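Local atomic coordinates of methylaspartate ammonia-lyase (PDB entry 1KKO), a protein that catalyses the reversible, magnesium-dependent anti elimination of ammonia from L-threo-3-methylaspartate to give mesaconate, probably as a step of the methylaspartate cycle. Residues 193-198 with 235-240. Residues are numbered along the deposited sequence; the frame is centred on the assembly and turned at random.
Sequences PHALIN and LHIDVY
H194 and D238 lie where two parallel strands, 191-194 and 234-238, run out at their C-terminal ends, their segments only 13° apart in direction. H194 N donates to H236 O at 2.9 Å, and H194 O, one lone pair used, accepts from D238 N at 3.0 Å. Past the strand end, I197 N reaches D238 O at 3.1 Å, so the loop still follows its neighbour. These are the second and third strands of the TIM barrel of the enolase superfamily, where catalytic groups gather at the C-terminal strand ends; D238 binds the magnesium ion together with E273 and D307, and H194 is assigned as transition-state stabiliser. With CG anti to the backbone N (chi1 -176°), the H194 imidazole lies alongside the D238 side chain, and D238 CB sits over one ring face, 3.6 Å from the centroid, a CH-pi contact. At the ring edge, in plane, H194 NE2 shares a hydrogen bond of 3.1 Å with Y240 OH, which probably helps fix the imidazole's rotation. D238 OD1 in turn accepts from Y240 N, an Asx turn that ties the metal ligand to the tyrosine's backbone. L196 CD1 packs obliquely on Y240 CE1 at 3.5 Å. I237 faces away from H236 and D238, and its CG2 meets CG1 of loop residue I197 at 3.7 Å. H236, on the barrel-interior face with D238, hydrogen-bonds R382 through ND1 and E273 through NE2.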
# COMPACT_ATOMS: atom_id res chain seq x y z
N PRO A 193 1.74 -6.75 -17.46
CA PRO A 193 1.69 -6.92 -16.01
C PRO A 193 3.07 -7.15 -15.39
O PRO A 193 3.13 -7.59 -14.23
CB PRO A 193 0.93 -8.23 -15.91
CG PRO A 193 1.61 -9.05 -17.01
CD PRO A 193 2.03 -8.05 -18.09
N HIS A 194 4.13 -6.89 -16.15
CA HIS A 194 5.51 -7.13 -15.76
C HIS A 194 5.88 -8.63 -15.80
O HIS A 194 6.78 -9.04 -16.55
CB HIS A 194 5.84 -6.45 -14.42
CG HIS A 194 7.27 -6.59 -14.02
ND1 HIS A 194 8.20 -5.58 -14.09
CD2 HIS A 194 7.93 -7.67 -13.53
CE1 HIS A 194 9.36 -6.03 -13.66
NE2 HIS A 194 9.22 -7.29 -13.29
N ALA A 195 5.20 -9.43 -14.97
CA ALA A 195 5.26 -10.90 -14.98
C ALA A 195 6.52 -11.55 -14.45
O ALA A 195 6.60 -12.77 -14.42
CB ALA A 195 4.93 -11.42 -16.37
N LEU A 196 7.51 -10.74 -14.06
CA LEU A 196 8.72 -11.24 -13.40
C LEU A 196 9.25 -12.51 -14.07
O LEU A 196 9.37 -13.56 -13.45
CB LEU A 196 8.45 -11.48 -11.92
CG LEU A 196 9.67 -11.69 -11.02
CD1 LEU A 196 10.62 -10.52 -11.04
CD2 LEU A 196 9.19 -11.95 -9.61
N ILE A 197 9.56 -12.40 -15.36
CA ILE A 197 10.07 -13.54 -16.11
C ILE A 197 11.58 -13.56 -15.86
O ILE A 197 12.36 -13.03 -16.63
CB ILE A 197 9.71 -13.38 -17.60
CG1 ILE A 197 8.19 -13.29 -17.78
CG2 ILE A 197 10.30 -14.50 -18.43
CD1 ILE A 197 7.43 -14.55 -17.42
N ASN A 198 11.97 -14.17 -14.75
CA ASN A 198 13.36 -14.09 -14.31
C ASN A 198 14.09 -15.43 -14.21
O ASN A 198 15.14 -15.51 -13.58
CB ASN A 198 13.43 -13.35 -12.96
CG ASN A 198 12.75 -14.13 -11.84
OD1 ASN A 198 12.21 -15.20 -12.06
ND2 ASN A 198 12.77 -13.56 -10.64
N LEU A 235 0.92 -4.21 -23.23
CA LEU A 235 1.60 -5.29 -22.53
C LEU A 235 3.07 -4.93 -22.36
O LEU A 235 3.72 -4.47 -23.29
CB LEU A 235 1.47 -6.60 -23.30
CG LEU A 235 0.04 -6.97 -23.71
CD1 LEU A 235 0.05 -8.34 -24.37
CD2 LEU A 235 -0.90 -6.93 -22.51
N HIS A 236 3.58 -5.12 -21.15
CA HIS A 236 4.97 -4.78 -20.83
C HIS A 236 5.43 -5.88 -19.90
O HIS A 236 4.89 -6.08 -18.81
CB HIS A 236 4.97 -3.40 -20.18
CG HIS A 236 6.31 -2.89 -19.73
ND1 HIS A 236 6.59 -1.54 -19.69
CD2 HIS A 236 7.39 -3.52 -19.23
CE1 HIS A 236 7.79 -1.37 -19.18
NE2 HIS A 236 8.30 -2.55 -18.89
N ILE A 237 6.41 -6.65 -20.37
CA ILE A 237 6.92 -7.80 -19.66
C ILE A 237 8.43 -7.66 -19.49
O ILE A 237 9.13 -7.33 -20.44
CB ILE A 237 6.57 -9.09 -20.43
CG1 ILE A 237 5.04 -9.29 -20.44
CG2 ILE A 237 7.29 -10.30 -19.84
CD1 ILE A 237 4.54 -10.35 -21.41
N ASP A 238 8.90 -7.89 -18.27
CA ASP A 238 10.32 -7.78 -17.92
C ASP A 238 10.91 -9.18 -17.85
O ASP A 238 10.45 -10.03 -17.07
CB ASP A 238 10.47 -7.09 -16.57
CG ASP A 238 11.91 -6.68 -16.25
OD1 ASP A 238 12.89 -7.15 -16.89
OD2 ASP A 238 12.11 -5.87 -15.31
N VAL A 239 11.94 -9.41 -18.66
CA VAL A 239 12.55 -10.73 -18.77
C VAL A 239 13.93 -10.87 -18.16
O VAL A 239 14.57 -11.91 -18.31
CB VAL A 239 12.54 -11.21 -20.22
CG1 VAL A 239 11.13 -11.17 -20.78
CG2 VAL A 239 13.47 -10.37 -21.08
N TYR A 240 14.42 -9.85 -17.46
CA TYR A 240 15.63 -9.99 -16.66
C TYR A 240 16.79 -10.65 -17.38
O TYR A 240 17.51 -11.47 -16.80
CB TYR A 240 15.31 -10.75 -15.37
CG TYR A 240 14.46 -9.90 -14.47
CD1 TYR A 240 13.09 -9.91 -14.60
CD2 TYR A 240 15.03 -9.05 -13.55
CE1 TYR A 240 12.29 -9.11 -13.82
CE2 TYR A 240 14.24 -8.24 -12.74
CZ TYR A 240 12.87 -8.28 -12.89
OH TYR A 240 12.08 -7.47 -12.11